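Local coordinates for protein putative fructosamine-3-kinase (Thermobifida fusca YX, PDB 3F7W) that is a putative fructosamine-3-kinase, probably a phosphotransferase that acts on sugar-modified amines, at residues D93-T98 with L201-G206. Numbering follows the deposited sequence.
Sequences DERPPT and LWQDDG
Pro97 lies over one face of the Trp202 indole, its CB 3.8 Å from the centroid of the five-membered ring. This CH-pi contact joins the linker between strand 86-90 of the five-stranded sheet and helix 99-114 to the strand 200-203/206-209 hairpin. The fold is protein kinase-like, and in that fold this linker is the hinge between the two lobes. The two side chains run at about a right angle to each other, but the pyrrolidine lies nearly flat over the indole. Trp202 also touches Ala101 and Ala102 of helix 99-114. With an alanine at Trp202, Pro97 would probably lose its aromatic floor and a gap would open beside Ala101 and Ala102.

The backbone N of Arg95 donates to Trp202 O at 2.9 Å. Gln203 NE2 reaches the same oxygen from the opposite face of its carbonyl plane, in a nearly straight bond (174°). The Gln203 chain bends at chi2 (-71°), which turns its amide back toward the linker. There NE2 also donates to Asp93 O, at 2.8 Å. Both acceptors lie close to the amide plane, so the two bonds fix its rotation. Water 1 links Gln203 OE1 to Asp93 N.

Arg95 folds back toward Asp204, bent at chi2 and chi3. Its NE forms a salt bridge with Asp204 OD1 at 2.9 Å, on the syn side of the carboxylate. The guanidinium and carboxylate planes stand 75° apart, and NH2 adds only a weak bond to the same oxygen. Glu94 lays its carboxyl end against Leu201 CD2, with CD 3.6 Å away. Thr98 caps the helix through Ala101 N. Its OG1 donates to water 3, which in turn donates to Pro96 O and to Gln203 O, the latter at 2.7 Å.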
# COMPACT_ATOMS: atom_id res chain seq x y z
N ASP A 93 -5.69 4.66 17.67
CA ASP A 93 -5.71 6.07 18.10
C ASP A 93 -4.34 6.67 17.86
O ASP A 93 -3.35 6.31 18.52
CB ASP A 93 -6.12 6.21 19.56
CG ASP A 93 -7.64 6.10 19.74
OD1 ASP A 93 -8.41 6.91 19.13
OD2 ASP A 93 -8.05 5.20 20.49
N GLU A 94 -4.28 7.58 16.90
CA GLU A 94 -3.01 8.12 16.44
C GLU A 94 -2.37 9.00 17.51
O GLU A 94 -3.06 9.58 18.37
CB GLU A 94 -3.20 8.99 15.20
CG GLU A 94 -3.74 8.28 14.01
CD GLU A 94 -3.96 9.22 12.85
OE1 GLU A 94 -2.97 9.84 12.38
OE2 GLU A 94 -5.12 9.32 12.41
N ARG A 95 -1.06 9.08 17.42
CA ARG A 95 -0.23 9.86 18.31
C ARG A 95 0.68 10.68 17.43
O ARG A 95 0.91 10.32 16.27
CB ARG A 95 0.61 8.93 19.17
CG ARG A 95 -0.19 8.02 20.08
CD ARG A 95 -0.85 8.78 21.24
NE ARG A 95 0.17 9.30 22.16
CZ ARG A 95 0.29 10.57 22.57
NH1 ARG A 95 -0.57 11.52 22.23
NH2 ARG A 95 1.30 10.88 23.38
N PRO A 96 1.18 11.81 17.94
CA PRO A 96 2.16 12.56 17.18
C PRO A 96 3.42 11.72 16.90
O PRO A 96 3.77 10.87 17.72
CB PRO A 96 2.49 13.75 18.09
CG PRO A 96 1.30 13.88 18.97
CD PRO A 96 0.85 12.48 19.21
N PRO A 97 4.06 11.94 15.74
CA PRO A 97 5.30 11.24 15.42
C PRO A 97 6.40 11.63 16.38
O PRO A 97 6.46 12.78 16.80
CB PRO A 97 5.65 11.70 13.99
CG PRO A 97 4.47 12.46 13.49
CD PRO A 97 3.63 12.86 14.66
N THR A 98 7.25 10.67 16.72
CA THR A 98 8.42 10.90 17.56
C THR A 98 9.60 10.14 16.98
O THR A 98 9.41 9.12 16.31
CB THR A 98 8.19 10.41 19.00
OG1 THR A 98 7.83 9.02 19.00
CG2 THR A 98 7.08 11.23 19.71
N LEU A 201 0.06 5.40 10.66
CA LEU A 201 -0.56 5.95 11.86
C LEU A 201 0.41 5.78 13.02
O LEU A 201 0.68 4.67 13.48
CB LEU A 201 -1.87 5.25 12.17
CG LEU A 201 -2.93 5.27 11.07
CD1 LEU A 201 -4.24 4.75 11.62
CD2 LEU A 201 -3.11 6.67 10.50
N TRP A 202 0.93 6.91 13.47
CA TRP A 202 1.95 6.90 14.50
C TRP A 202 1.37 6.50 15.87
O TRP A 202 0.22 6.83 16.22
CB TRP A 202 2.67 8.24 14.55
CG TRP A 202 3.47 8.49 13.33
CD1 TRP A 202 3.03 9.02 12.15
CD2 TRP A 202 4.85 8.21 13.16
NE1 TRP A 202 4.07 9.10 11.26
CE2 TRP A 202 5.20 8.60 11.85
CE3 TRP A 202 5.84 7.67 13.99
CZ2 TRP A 202 6.49 8.48 11.35
CZ3 TRP A 202 7.13 7.54 13.48
CH2 TRP A 202 7.44 7.95 12.17
N GLN A 203 2.20 5.77 16.61
CA GLN A 203 1.93 5.31 17.96
C GLN A 203 3.12 5.73 18.83
O GLN A 203 4.10 6.25 18.32
CB GLN A 203 1.81 3.79 17.95
CG GLN A 203 0.64 3.27 17.08
CD GLN A 203 -0.70 3.56 17.70
OE1 GLN A 203 -1.28 2.69 18.33
NE2 GLN A 203 -1.20 4.79 17.54
N ASP A 204 3.01 5.53 20.14
CA ASP A 204 4.13 5.84 21.04
C ASP A 204 5.33 4.94 20.80
O ASP A 204 6.47 5.35 21.03
CB ASP A 204 3.68 5.69 22.50
CG ASP A 204 2.63 6.71 22.90
OD1 ASP A 204 2.70 7.88 22.44
OD2 ASP A 204 1.72 6.33 23.67
N ASP A 205 5.08 3.72 20.34
CA ASP A 205 6.10 2.67 20.31
C ASP A 205 6.39 2.16 18.90
O ASP A 205 6.92 1.09 18.73
CB ASP A 205 5.67 1.51 21.22
CG ASP A 205 4.36 0.87 20.78
OD1 ASP A 205 3.63 1.46 19.94
OD2 ASP A 205 4.05 -0.24 21.28
N GLY A 206 6.08 2.96 17.88
CA GLY A 206 6.19 2.53 16.50
C GLY A 206 5.06 3.12 15.70
O GLY A 206 4.59 4.21 16.01
O HOH W 1 -3.93 2.70 19.12
O HOH W 2 -0.35 9.48 12.72
O HOH W 3 5.20 8.66 17.94
O HOH W 4 7.06 7.92 21.48